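Local structure of ultraspiracle (Drosophila melanogaster, 1HG4) at residues Ala51-Gln59 and Phe136-His144; Ala88-Trp99 and Asp174-Ile185. The protein is a nuclear hormone receptor and transcription factor whose ligand-binding domain, caught in an inactive conformation, holds a phospholipid in its pocket. All blocks are in the same frame, centred on the assembly; numbering follows the deposited sequence.

How the contacts relate
Both contacts touch the phospholipid, contact 1 directly through V56, L137 and Y143, contact 2 only through W89 and V97, which take no part in its helix packing. Both are partly buried. Contact 1, centred about 13 Å from the chain centre, joins helix 46-68 to the hairpin of strands 134-136 and 142-144; contact 2, about 6 Å from that centre and with more buried residues, joins helices 78-100 and 175-186. Their own centres lie 16 Å apart, and they meet where V56 and Q59 pack on L93, and F136 and L137 on V97. Contact 1 combines apolar and aromatic groups with one hydrogen bond from a side-chain amide; contact 2 is mostly aliphatic, with R175 and K182 salt-bridged to E18 of helix 11-24.

Contact 1: residues Ala51-Gln59 and Phe136-His144; sequences ALCQVVNKQ and FLNQSFSYH. With LPP (2-(hexadecanoyloxy)-1-[(phosphonooxy)methyl]ethyl hexadecanoate), chain G.
The backbone oxygen of L137 is approached by two side-chain amides, those of Q59 and N138. Q59 NE2 donates to L137 O at 3.0 Å, with the carbonyl oxygen close to the plane of the glutamine amide; the donor itself stands above the carbonyl plane, 43° out of it. The N-H...O angle is a modest 140°. The Q59 chain runs extended beyond CG, which carries its amide from the helix across to the turn. N138 ND2 adds a weak bond to the same oxygen from within its own segment. The two amide nitrogens, both donors, converge on the one oxygen and do not bond each other.

Beyond this polar corner the contact is apolar. V55 CG2 sits squarely over the centre of the F141 ring in a CH-pi contact, 4.1 Å from the centroid. Its other methyl, CG1, lies 3.9 Å from L137 CD2. L52 has CG anti to the backbone N (chi1 173°), which leads its branches out toward the hairpin: CD1 lies against L137 CD2, the two leucines crossing at about a right angle. The same methyl reaches the edge of the Y143 ring, near its plane, 4.0 Å from CE2, while L52 CB packs against Y143 OH.

The lipid continues this surface. Acyl carbon C36 of LPP comes within 3.5 Å of Y143 CD2, its neighbour C35 lies over one face of that ring, and the chain end C44 touches both L137 CG and V56 CG2. Helix 46-68 and the short antiparallel hairpin thus form part of the wall of the ligand pocket, in the place where nuclear-receptor ligand-binding domains have their small beta-turn region.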
loop_
_atom_site.group_PDB
_atom_site.type_symbol
_atom_site.label_atom_id
_atom_site.label_comp_id
_atom_site.label_asym_id
_atom_site.label_seq_id
_atom_site.Cartn_x
_atom_site.Cartn_y
_atom_site.Cartn_z
ATOM N N ALA A 51 18.237 -30.164 -25.926
ATOM C CA ALA A 51 18.132 -30.901 -24.667
ATOM C C ALA A 51 18.029 -29.858 -23.548
ATOM O O ALA A 51 17.260 -30.023 -22.599
ATOM C CB ALA A 51 19.361 -31.795 -24.460
ATOM N N LEU A 52 18.812 -28.783 -23.680
ATOM C CA LEU A 52 18.801 -27.695 -22.706
ATOM C C LEU A 52 17.424 -27.056 -22.725
ATOM O O LEU A 52 16.897 -26.686 -21.685
ATOM C CB LEU A 52 19.859 -26.646 -23.050
ATOM C CG LEU A 52 19.819 -25.368 -22.199
ATOM C CD1 LEU A 52 20.040 -25.715 -20.743
ATOM C CD2 LEU A 52 20.886 -24.398 -22.663
ATOM N N CYS A 53 16.849 -26.946 -23.921
ATOM C CA CYS A 53 15.526 -26.358 -24.097
ATOM C C CYS A 53 14.465 -27.180 -23.370
ATOM O O CYS A 53 13.616 -26.633 -22.674
ATOM C CB CYS A 53 15.171 -26.263 -25.591
ATOM S SG CYS A 53 16.025 -24.978 -26.569
ATOM N N GLN A 54 14.515 -28.495 -23.520
ATOM C CA GLN A 54 13.537 -29.355 -22.859
ATOM C C GLN A 54 13.594 -29.224 -21.338
ATOM O O GLN A 54 12.558 -29.236 -20.674
ATOM C CB GLN A 54 13.749 -30.818 -23.263
ATOM C CG GLN A 54 12.464 -31.642 -23.209
ATOM C CD GLN A 54 12.652 -33.081 -23.677
ATOM O OE1 GLN A 54 13.310 -33.344 -24.695
ATOM N NE2 GLN A 54 12.058 -34.021 -22.940
ATOM N N VAL A 55 14.801 -29.110 -20.790
ATOM C CA VAL A 55 14.972 -28.947 -19.349
ATOM C C VAL A 55 14.292 -27.658 -18.872
ATOM O O VAL A 55 13.477 -27.675 -17.946
ATOM C CB VAL A 55 16.466 -28.888 -18.966
ATOM C CG1 VAL A 55 16.626 -28.338 -17.551
ATOM C CG2 VAL A 55 17.081 -30.283 -19.046
ATOM N N VAL A 56 14.617 -26.542 -19.518
ATOM C CA VAL A 56 14.033 -25.268 -19.151
ATOM C C VAL A 56 12.518 -25.255 -19.337
ATOM O O VAL A 56 11.809 -24.721 -18.489
ATOM C CB VAL A 56 14.664 -24.125 -19.970
ATOM C CG1 VAL A 56 14.053 -22.797 -19.587
ATOM C CG2 VAL A 56 16.155 -24.086 -19.719
ATOM N N ASN A 57 12.015 -25.846 -20.424
ATOM C CA ASN A 57 10.571 -25.859 -20.658
ATOM C C ASN A 57 9.814 -26.619 -19.565
ATOM O O ASN A 57 8.659 -26.307 -19.278
ATOM C CB ASN A 57 10.232 -26.453 -22.041
ATOM C CG ASN A 57 10.652 -25.539 -23.206
ATOM O OD1 ASN A 57 10.651 -24.322 -23.092
ATOM N ND2 ASN A 57 10.997 -26.146 -24.338
ATOM N N LYS A 58 10.465 -27.612 -18.959
ATOM C CA LYS A 58 9.840 -28.373 -17.880
ATOM C C LYS A 58 9.856 -27.552 -16.585
ATOM O O LYS A 58 8.904 -27.573 -15.805
ATOM C CB LYS A 58 10.560 -29.707 -17.660
ATOM C CG LYS A 58 10.379 -30.692 -18.800
ATOM C CD LYS A 58 10.978 -32.067 -18.495
ATOM C CE LYS A 58 10.790 -33.004 -19.695
ATOM N NZ LYS A 58 11.275 -34.406 -19.460
ATOM N N GLN A 59 10.939 -26.819 -16.363
ATOM C CA GLN A 59 11.036 -25.990 -15.173
ATOM C C GLN A 59 10.052 -24.834 -15.265
ATOM O O GLN A 59 9.555 -24.353 -14.243
ATOM C CB GLN A 59 12.468 -25.474 -14.997
ATOM C CG GLN A 59 13.465 -26.596 -14.712
ATOM C CD GLN A 59 14.849 -26.089 -14.381
ATOM O OE1 GLN A 59 15.123 -24.885 -14.445
ATOM N NE2 GLN A 59 15.739 -27.008 -14.024
ATOM N N PHE A 136 25.102 -26.496 -12.372
ATOM C CA PHE A 136 23.996 -27.450 -12.382
ATOM C C PHE A 136 22.639 -26.806 -12.653
ATOM O O PHE A 136 22.341 -25.727 -12.147
ATOM C CB PHE A 136 23.901 -28.192 -11.046
ATOM C CG PHE A 136 24.996 -29.191 -10.815
ATOM C CD1 PHE A 136 26.285 -28.777 -10.522
ATOM C CD2 PHE A 136 24.727 -30.553 -10.879
ATOM C CE1 PHE A 136 27.293 -29.708 -10.301
ATOM C CE2 PHE A 136 25.728 -31.493 -10.661
ATOM C CZ PHE A 136 27.012 -31.071 -10.371
ATOM N N LEU A 137 21.819 -27.486 -13.447
ATOM C CA LEU A 137 20.478 -27.016 -13.760
ATOM C C LEU A 137 19.511 -27.856 -12.940
ATOM O O LEU A 137 18.404 -27.424 -12.615
ATOM C CB LEU A 137 20.171 -27.189 -15.252
ATOM C CG LEU A 137 20.586 -26.063 -16.206
ATOM C CD1 LEU A 137 22.090 -25.926 -16.247
ATOM C CD2 LEU A 137 20.041 -26.356 -17.583
ATOM N N ASN A 138 19.963 -29.065 -12.614
ATOM C CA ASN A 138 19.212 -30.057 -11.841
ATOM C C ASN A 138 20.241 -30.704 -10.943
ATOM O O ASN A 138 21.308 -30.147 -10.708
ATOM C CB ASN A 138 18.702 -31.178 -12.747
ATOM C CG ASN A 138 17.502 -30.785 -13.557
ATOM O OD1 ASN A 138 17.181 -31.436 -14.550
ATOM N ND2 ASN A 138 16.813 -29.731 -13.132
ATOM N N GLN A 139 19.950 -31.934 -10.528
ATOM C CA GLN A 139 20.885 -32.692 -9.710
ATOM C C GLN A 139 21.643 -33.653 -10.628
ATOM O O GLN A 139 22.697 -34.162 -10.263
ATOM C CB GLN A 139 20.143 -33.486 -8.633
ATOM N N SER A 140 21.115 -33.866 -11.833
ATOM C CA SER A 140 21.712 -34.792 -12.805
ATOM C C SER A 140 21.909 -34.246 -14.235
ATOM O O SER A 140 21.991 -35.016 -15.194
ATOM C CB SER A 140 20.838 -36.027 -12.885
ATOM O OG SER A 140 19.513 -35.622 -13.170
ATOM N N PHE A 141 21.967 -32.930 -14.382
ATOM C CA PHE A 141 22.172 -32.303 -15.685
ATOM C C PHE A 141 23.068 -31.111 -15.381
ATOM O O PHE A 141 22.685 -30.236 -14.611
ATOM C CB PHE A 141 20.844 -31.826 -16.284
ATOM C CG PHE A 141 20.964 -31.365 -17.712
ATOM C CD1 PHE A 141 20.901 -32.280 -18.762
ATOM C CD2 PHE A 141 21.180 -30.021 -18.010
ATOM C CE1 PHE A 141 21.049 -31.869 -20.081
ATOM C CE2 PHE A 141 21.332 -29.596 -19.331
ATOM C CZ PHE A 141 21.266 -30.518 -20.368
ATOM N N SER A 142 24.262 -31.072 -15.966
ATOM C CA SER A 142 25.181 -29.987 -15.664
ATOM C C SER A 142 26.189 -29.736 -16.758
ATOM O O SER A 142 26.404 -30.582 -17.617
ATOM C CB SER A 142 25.927 -30.304 -14.374
ATOM O OG SER A 142 26.493 -31.602 -14.457
ATOM N N TYR A 143 26.824 -28.569 -16.703
ATOM C CA TYR A 143 27.815 -28.209 -17.695
ATOM C C TYR A 143 29.170 -27.912 -17.093
ATOM O O TYR A 143 29.274 -27.320 -16.020
ATOM C CB TYR A 143 27.370 -26.972 -18.479
ATOM C CG TYR A 143 26.152 -27.195 -19.326
ATOM C CD1 TYR A 143 26.160 -28.127 -20.365
ATOM C CD2 TYR A 143 24.979 -26.500 -19.076
ATOM C CE1 TYR A 143 25.020 -28.363 -21.130
ATOM C CE2 TYR A 143 23.837 -26.721 -19.832
ATOM C CZ TYR A 143 23.861 -27.659 -20.857
ATOM O OH TYR A 143 22.708 -27.915 -21.565
ATOM N N HIS A 144 30.216 -28.342 -17.784
ATOM C CA HIS A 144 31.562 -28.036 -17.346
ATOM C C HIS A 144 31.915 -26.723 -18.051
ATOM O O HIS A 144 31.291 -26.368 -19.058
ATOM C CB HIS A 144 32.493 -29.186 -17.704
ATOM C CG HIS A 144 32.276 -30.384 -16.842
ATOM N ND1 HIS A 144 32.617 -30.404 -15.506
ATOM C CD2 HIS A 144 31.656 -31.565 -17.091
ATOM C CE1 HIS A 144 32.215 -31.540 -14.969
ATOM N NE2 HIS A 144 31.625 -32.262 -15.909
HETATM P P1 LPP G . 31.301 -22.790 -33.104
HETATM O O2 LPP G . 32.611 -22.991 -32.165
HETATM O O3 LPP G . 31.666 -23.543 -34.494
HETATM O O4 LPP G . 30.897 -21.124 -33.315
HETATM O O5 LPP G . 30.086 -23.661 -32.437
HETATM C C6 LPP G . 30.138 -23.861 -31.041
HETATM C C7 LPP G . 28.757 -24.230 -30.511
HETATM C C8 LPP G . 28.927 -25.098 -29.259
HETATM O O9 LPP G . 28.082 -23.035 -30.151
HETATM O O27 LPP G . 27.694 -25.273 -28.611
HETATM C C11 LPP G . 26.817 -22.934 -30.683
HETATM O O10 LPP G . 26.400 -23.523 -31.677
HETATM C C12 LPP G . 25.994 -21.959 -29.852
HETATM C C13 LPP G . 25.180 -22.752 -28.836
HETATM C C14 LPP G . 23.928 -21.985 -28.452
HETATM C C15 LPP G . 24.054 -21.538 -27.013
HETATM C C16 LPP G . 22.707 -21.640 -26.326
HETATM C C17 LPP G . 22.917 -21.522 -24.826
HETATM C C18 LPP G . 21.803 -20.683 -24.230
HETATM C C19 LPP G . 22.397 -19.403 -23.662
HETATM C C20 LPP G . 22.292 -19.435 -22.142
HETATM C C21 LPP G . 21.510 -18.220 -21.643
HETATM C C22 LPP G . 20.010 -18.490 -21.722
HETATM C C23 LPP G . 19.484 -18.945 -20.374
HETATM C C24 LPP G . 18.071 -19.480 -20.571
HETATM C C25 LPP G . 17.474 -19.897 -19.233
HETATM C C26 LPP G . 16.528 -18.817 -18.722
HETATM C C29 LPP G . 27.794 -26.145 -27.582
HETATM O O28 LPP G . 28.832 -26.558 -27.082
HETATM C C30 LPP G . 26.382 -26.536 -27.151
HETATM C C31 LPP G . 26.355 -26.885 -25.661
HETATM C C32 LPP G . 25.552 -25.842 -24.886
HETATM C C33 LPP G . 26.426 -25.238 -23.784
HETATM C C34 LPP G . 25.614 -24.238 -22.974
HETATM C C35 LPP G . 26.416 -23.782 -21.760
HETATM C C36 LPP G . 25.471 -23.399 -20.634
HETATM C C37 LPP G . 25.468 -21.884 -20.454
HETATM C C38 LPP G . 25.290 -21.526 -18.979
HETATM C C39 LPP G . 23.912 -20.914 -18.755
HETATM C C40 LPP G . 22.991 -21.964 -18.149
HETATM C C41 LPP G . 21.807 -21.298 -17.482
HETATM C C42 LPP G . 20.598 -22.197 -17.659
HETATM C C43 LPP G . 19.520 -21.815 -16.654
HETATM C C44 LPP G . 18.394 -22.850 -16.684
#

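Contact 2: residues Ala88-Trp99 and Asp174-Ile185. With LPP (2-(hexadecanoyloxy)-1-[(phosphonooxy)methyl]ethyl hexadecanoate), chain G.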
loop_
_atom_site.group_PDB
_atom_site.type_symbol
_atom_site.label_atom_id
_atom_site.label_comp_id
_atom_site.label_asym_id
_atom_site.label_seq_id
_atom_site.Cartn_x
_atom_site.Cartn_y
_atom_site.Cartn_z
ATOM N N ALA A 88 9.394 -12.421 -13.539
ATOM C CA ALA A 88 10.293 -13.175 -12.667
ATOM C C ALA A 88 10.833 -14.531 -13.142
ATOM O O ALA A 88 11.788 -15.032 -12.538
ATOM C CB ALA A 88 9.629 -13.350 -11.273
ATOM N N TRP A 89 10.274 -15.122 -14.201
ATOM C CA TRP A 89 10.731 -16.456 -14.632
ATOM C C TRP A 89 12.238 -16.709 -14.734
ATOM O O TRP A 89 12.736 -17.668 -14.130
ATOM C CB TRP A 89 10.038 -16.893 -15.931
ATOM C CG TRP A 89 10.566 -16.353 -17.230
ATOM C CD1 TRP A 89 10.227 -15.172 -17.834
ATOM C CD2 TRP A 89 11.439 -17.032 -18.146
ATOM N NE1 TRP A 89 10.824 -15.077 -19.073
ATOM C CE2 TRP A 89 11.575 -16.202 -19.291
ATOM C CE3 TRP A 89 12.116 -18.259 -18.114
ATOM C CZ2 TRP A 89 12.367 -16.562 -20.393
ATOM C CZ3 TRP A 89 12.906 -18.615 -19.219
ATOM C CH2 TRP A 89 13.020 -17.766 -20.339
ATOM N N ILE A 90 12.968 -15.875 -15.475
ATOM C CA ILE A 90 14.411 -16.069 -15.598
ATOM C C ILE A 90 15.118 -15.998 -14.238
ATOM O O ILE A 90 15.977 -16.832 -13.954
ATOM C CB ILE A 90 15.050 -15.028 -16.556
ATOM C CG1 ILE A 90 14.462 -15.192 -17.955
ATOM C CG2 ILE A 90 16.559 -15.222 -16.624
ATOM C CD1 ILE A 90 14.940 -14.162 -18.931
ATOM N N GLU A 91 14.755 -15.027 -13.399
ATOM C CA GLU A 91 15.386 -14.903 -12.094
ATOM C C GLU A 91 15.094 -16.102 -11.203
ATOM O O GLU A 91 15.928 -16.504 -10.389
ATOM C CB GLU A 91 14.930 -13.626 -11.387
ATOM C CG GLU A 91 15.373 -12.348 -12.074
ATOM C CD GLU A 91 14.922 -11.113 -11.329
ATOM O OE1 GLU A 91 15.459 -10.828 -10.237
ATOM O OE2 GLU A 91 14.017 -10.427 -11.832
ATOM N N LEU A 92 13.905 -16.672 -11.341
ATOM C CA LEU A 92 13.538 -17.830 -10.533
ATOM C C LEU A 92 14.349 -19.032 -10.978
ATOM O O LEU A 92 14.846 -19.784 -10.135
ATOM C CB LEU A 92 12.035 -18.127 -10.651
ATOM C CG LEU A 92 11.102 -17.082 -9.999
ATOM C CD1 LEU A 92 9.646 -17.418 -10.326
ATOM C CD2 LEU A 92 11.309 -17.032 -8.488
ATOM N N LEU A 93 14.502 -19.211 -12.294
ATOM C CA LEU A 93 15.287 -20.341 -12.804
ATOM C C LEU A 93 16.753 -20.226 -12.398
ATOM O O LEU A 93 17.331 -21.182 -11.886
ATOM C CB LEU A 93 15.188 -20.452 -14.326
ATOM C CG LEU A 93 13.798 -20.756 -14.884
ATOM C CD1 LEU A 93 13.899 -21.155 -16.347
ATOM C CD2 LEU A 93 13.171 -21.872 -14.102
ATOM N N ILE A 94 17.343 -19.052 -12.607
ATOM C CA ILE A 94 18.743 -18.834 -12.265
ATOM C C ILE A 94 19.028 -18.970 -10.779
ATOM O O ILE A 94 20.128 -19.367 -10.403
ATOM C CB ILE A 94 19.225 -17.457 -12.766
ATOM C CG1 ILE A 94 19.225 -17.456 -14.292
ATOM C CG2 ILE A 94 20.631 -17.154 -12.242
ATOM C CD1 ILE A 94 19.626 -16.130 -14.894
ATOM N N ALA A 95 18.051 -18.647 -9.935
ATOM C CA ALA A 95 18.232 -18.776 -8.487
ATOM C C ALA A 95 18.356 -20.271 -8.169
ATOM O O ALA A 95 19.146 -20.679 -7.320
ATOM C CB ALA A 95 17.042 -18.169 -7.732
ATOM N N ASN A 96 17.564 -21.085 -8.857
ATOM C CA ASN A 96 17.628 -22.527 -8.666
ATOM C C ASN A 96 18.951 -23.112 -9.171
ATOM O O ASN A 96 19.472 -24.036 -8.551
ATOM C CB ASN A 96 16.454 -23.217 -9.361
ATOM C CG ASN A 96 15.187 -23.222 -8.508
ATOM O OD1 ASN A 96 14.067 -23.197 -9.028
ATOM N ND2 ASN A 96 15.362 -23.276 -7.195
ATOM N N VAL A 97 19.501 -22.596 -10.274
ATOM C CA VAL A 97 20.772 -23.136 -10.747
ATOM C C VAL A 97 21.879 -22.698 -9.794
ATOM O O VAL A 97 22.818 -23.446 -9.549
ATOM C CB VAL A 97 21.146 -22.696 -12.201
ATOM C CG1 VAL A 97 19.952 -22.814 -13.100
ATOM C CG2 VAL A 97 21.689 -21.296 -12.217
ATOM N N ALA A 98 21.762 -21.495 -9.239
ATOM C CA ALA A 98 22.778 -21.017 -8.305
ATOM C C ALA A 98 22.868 -21.959 -7.096
ATOM O O ALA A 98 23.967 -22.311 -6.660
ATOM C CB ALA A 98 22.461 -19.588 -7.845
ATOM N N TRP A 99 21.707 -22.365 -6.585
ATOM C CA TRP A 99 21.585 -23.257 -5.436
ATOM C C TRP A 99 22.066 -24.691 -5.713
ATOM O O TRP A 99 22.710 -25.301 -4.858
ATOM C CB TRP A 99 20.120 -23.276 -4.969
ATOM C CG TRP A 99 19.817 -24.254 -3.853
ATOM C CD1 TRP A 99 19.243 -25.488 -3.978
ATOM C CD2 TRP A 99 20.092 -24.082 -2.457
ATOM N NE1 TRP A 99 19.142 -26.099 -2.748
ATOM C CE2 TRP A 99 19.656 -25.260 -1.796
ATOM C CE3 TRP A 99 20.669 -23.056 -1.700
ATOM C CZ2 TRP A 99 19.781 -25.438 -0.413
ATOM C CZ3 TRP A 99 20.796 -23.239 -0.311
ATOM C CH2 TRP A 99 20.352 -24.418 0.308
ATOM N N ASP A 174 20.450 -21.161 3.487
ATOM C CA ASP A 174 19.738 -22.417 3.622
ATOM C C ASP A 174 18.521 -22.453 2.705
ATOM O O ASP A 174 18.162 -21.441 2.093
ATOM C CB ASP A 174 19.345 -22.664 5.087
ATOM C CG ASP A 174 18.377 -21.630 5.630
ATOM O OD1 ASP A 174 17.447 -21.222 4.901
ATOM O OD2 ASP A 174 18.532 -21.233 6.808
ATOM N N ARG A 175 17.895 -23.621 2.624
ATOM C CA ARG A 175 16.736 -23.816 1.766
ATOM C C ARG A 175 15.575 -22.884 2.097
ATOM O O ARG A 175 14.828 -22.473 1.203
ATOM C CB ARG A 175 16.261 -25.276 1.835
ATOM C CG ARG A 175 15.102 -25.575 0.895
ATOM C CD ARG A 175 15.548 -25.528 -0.563
ATOM N NE ARG A 175 14.442 -25.246 -1.472
ATOM C CZ ARG A 175 13.330 -25.969 -1.553
ATOM N NH1 ARG A 175 13.163 -27.031 -0.776
ATOM N NH2 ARG A 175 12.378 -25.631 -2.412
ATOM N N ARG A 176 15.423 -22.552 3.375
ATOM C CA ARG A 176 14.348 -21.669 3.788
ATOM C C ARG A 176 14.611 -20.250 3.315
ATOM O O ARG A 176 13.709 -19.562 2.853
ATOM C CB ARG A 176 14.182 -21.697 5.311
ATOM C CG ARG A 176 12.986 -22.532 5.795
ATOM C CD ARG A 176 13.367 -23.939 6.225
ATOM N NE ARG A 176 12.384 -24.926 5.779
ATOM C CZ ARG A 176 12.514 -26.243 5.934
ATOM N NH1 ARG A 176 13.587 -26.744 6.538
ATOM N NH2 ARG A 176 11.588 -27.061 5.447
ATOM N N GLU A 177 15.850 -19.802 3.414
ATOM C CA GLU A 177 16.173 -18.455 2.958
ATOM C C GLU A 177 16.053 -18.307 1.438
ATOM O O GLU A 177 15.675 -17.239 0.960
ATOM C CB GLU A 177 17.576 -18.071 3.429
ATOM C CG GLU A 177 17.719 -18.263 4.922
ATOM C CD GLU A 177 19.076 -17.905 5.449
ATOM O OE1 GLU A 177 20.083 -18.388 4.894
ATOM O OE2 GLU A 177 19.135 -17.144 6.435
ATOM N N LEU A 178 16.353 -19.367 0.678
ATOM C CA LEU A 178 16.245 -19.288 -0.784
ATOM C C LEU A 178 14.771 -19.203 -1.201
ATOM O O LEU A 178 14.414 -18.471 -2.129
ATOM C CB LEU A 178 16.897 -20.505 -1.460
ATOM C CG LEU A 178 16.802 -20.455 -2.997
ATOM C CD1 LEU A 178 17.833 -19.454 -3.556
ATOM C CD2 LEU A 178 17.009 -21.852 -3.572
ATOM N N SER A 179 13.919 -19.966 -0.518
ATOM C CA SER A 179 12.493 -19.922 -0.796
ATOM C C SER A 179 11.975 -18.504 -0.583
ATOM O O SER A 179 11.166 -18.020 -1.370
ATOM C CB SER A 179 11.736 -20.865 0.121
ATOM O OG SER A 179 12.037 -22.198 -0.211
ATOM N N CYS A 180 12.443 -17.843 0.479
ATOM C CA CYS A 180 12.021 -16.474 0.772
ATOM C C CYS A 180 12.482 -15.513 -0.325
ATOM O O CYS A 180 11.702 -14.680 -0.809
ATOM C CB CYS A 180 12.566 -16.009 2.133
ATOM S SG CYS A 180 11.716 -16.717 3.587
ATOM N N LEU A 181 13.743 -15.627 -0.729
ATOM C CA LEU A 181 14.251 -14.751 -1.786
ATOM C C LEU A 181 13.449 -14.916 -3.083
ATOM O O LEU A 181 13.125 -13.932 -3.765
ATOM C CB LEU A 181 15.732 -15.028 -2.042
ATOM C CG LEU A 181 16.684 -14.620 -0.905
ATOM C CD1 LEU A 181 18.129 -14.935 -1.314
ATOM C CD2 LEU A 181 16.543 -13.122 -0.615
ATOM N N LYS A 182 13.113 -16.155 -3.417
ATOM C CA LYS A 182 12.367 -16.407 -4.633
ATOM C C LYS A 182 10.957 -15.835 -4.574
ATOM O O LYS A 182 10.421 -15.352 -5.576
ATOM C CB LYS A 182 12.337 -17.913 -4.911
ATOM C CG LYS A 182 13.725 -18.483 -5.167
ATOM C CD LYS A 182 13.676 -19.831 -5.868
ATOM C CE LYS A 182 13.081 -20.908 -4.986
ATOM N NZ LYS A 182 13.087 -22.229 -5.675
ATOM N N ALA A 183 10.350 -15.877 -3.395
ATOM C CA ALA A 183 9.018 -15.323 -3.260
ATOM C C ALA A 183 9.117 -13.793 -3.383
ATOM O O ALA A 183 8.293 -13.163 -4.073
ATOM C CB ALA A 183 8.399 -15.733 -1.905
ATOM N N ILE A 184 10.118 -13.190 -2.735
ATOM C CA ILE A 184 10.276 -11.733 -2.813
ATOM C C ILE A 184 10.296 -11.344 -4.295
ATOM O O ILE A 184 9.704 -10.331 -4.692
ATOM C CB ILE A 184 11.598 -11.259 -2.105
ATOM C CG1 ILE A 184 11.451 -11.397 -0.601
ATOM C CG2 ILE A 184 11.942 -9.807 -2.456
ATOM C CD1 ILE A 184 12.754 -11.477 0.104
ATOM N N ILE A 185 10.962 -12.172 -5.104
ATOM C CA ILE A 185 11.075 -11.942 -6.537
ATOM C C ILE A 185 9.723 -12.035 -7.215
ATOM O O ILE A 185 9.333 -11.132 -7.961
ATOM C CB ILE A 185 12.040 -12.961 -7.189
ATOM C CG1 ILE A 185 13.459 -12.726 -6.673
ATOM C CG2 ILE A 185 12.007 -12.835 -8.698
ATOM C CD1 ILE A 185 14.437 -13.798 -7.088
HETATM P P1 LPP G . 31.301 -22.790 -33.104
HETATM O O2 LPP G . 32.611 -22.991 -32.165
HETATM O O3 LPP G . 31.666 -23.543 -34.494
HETATM O O4 LPP G . 30.897 -21.124 -33.315
HETATM O O5 LPP G . 30.086 -23.661 -32.437
HETATM C C6 LPP G . 30.138 -23.861 -31.041
HETATM C C7 LPP G . 28.757 -24.230 -30.511
HETATM C C8 LPP G . 28.927 -25.098 -29.259
HETATM O O9 LPP G . 28.082 -23.035 -30.151
HETATM O O27 LPP G . 27.694 -25.273 -28.611
HETATM C C11 LPP G . 26.817 -22.934 -30.683
HETATM O O10 LPP G . 26.400 -23.523 -31.677
HETATM C C12 LPP G . 25.994 -21.959 -29.852
HETATM C C13 LPP G . 25.180 -22.752 -28.836
HETATM C C14 LPP G . 23.928 -21.985 -28.452
HETATM C C15 LPP G . 24.054 -21.538 -27.013
HETATM C C16 LPP G . 22.707 -21.640 -26.326
HETATM C C17 LPP G . 22.917 -21.522 -24.826
HETATM C C18 LPP G . 21.803 -20.683 -24.230
HETATM C C19 LPP G . 22.397 -19.403 -23.662
HETATM C C20 LPP G . 22.292 -19.435 -22.142
HETATM C C21 LPP G . 21.510 -18.220 -21.643
HETATM C C22 LPP G . 20.010 -18.490 -21.722
HETATM C C23 LPP G . 19.484 -18.945 -20.374
HETATM C C24 LPP G . 18.071 -19.480 -20.571
HETATM C C25 LPP G . 17.474 -19.897 -19.233
HETATM C C26 LPP G . 16.528 -18.817 -18.722
HETATM C C29 LPP G . 27.794 -26.145 -27.582
HETATM O O28 LPP G . 28.832 -26.558 -27.082
HETATM C C30 LPP G . 26.382 -26.536 -27.151
HETATM C C31 LPP G . 26.355 -26.885 -25.661
HETATM C C32 LPP G . 25.552 -25.842 -24.886
HETATM C C33 LPP G . 26.426 -25.238 -23.784
HETATM C C34 LPP G . 25.614 -24.238 -22.974
HETATM C C35 LPP G . 26.416 -23.782 -21.760
HETATM C C36 LPP G . 25.471 -23.399 -20.634
HETATM C C37 LPP G . 25.468 -21.884 -20.454
HETATM C C38 LPP G . 25.290 -21.526 -18.979
HETATM C C39 LPP G . 23.912 -20.914 -18.755
HETATM C C40 LPP G . 22.991 -21.964 -18.149
HETATM C C41 LPP G . 21.807 -21.298 -17.482
HETATM C C42 LPP G . 20.598 -22.197 -17.659
HETATM C C43 LPP G . 19.520 -21.815 -16.654
HETATM C C44 LPP G . 18.394 -22.850 -16.684
#
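A88 meets I185 at one end of an antiparallel helix pair, and W99 meets D174 and R175 at the other. The pair belongs to the layered helical fold of the nuclear-receptor ligand-binding domain; the axes approach to 9.9 Å at 168° between their N-to-C directions.

Aliphatic packing fills most of the interface. I185 CG2, anti to the backbone N, points between A88 CB (3.5 Å) and E91 CB. One turn on, L92 CD2 lies against K182, 3.5 Å from its backbone O. A95 CB offers a small surface to the L178 methyl CD1 and to K182 CD.

The aromatic part is W99. With chi1 175° its indole swings across the start of the facing helix: L178 CD2 comes obliquely to the indole, 3.7 Å from W99 CB, and W99 CH2 comes 3.5 Å from R175 N.

Polar groups are settled mainly outside the pair or at the helix end. K182, bent at chi3, brings its ammonium near the N96 amide, but its salt bridge is to E18 of helix 11-24, which R175 NH2 also engages. D174 and E177 form a capping box at the N-terminus of helix 175-186: E177 N donates to D174 OD1, and D174 N in return to E177 OE1 at 3.1 Å.

Toward the pocket, segment 88-99 of helix 78-100 presents W89 and V97, which do not touch 174-185, to the lipid: W89 CZ3 lies 3.7 Å from LPP C26 and V97 CG1 the same distance from LPP C43.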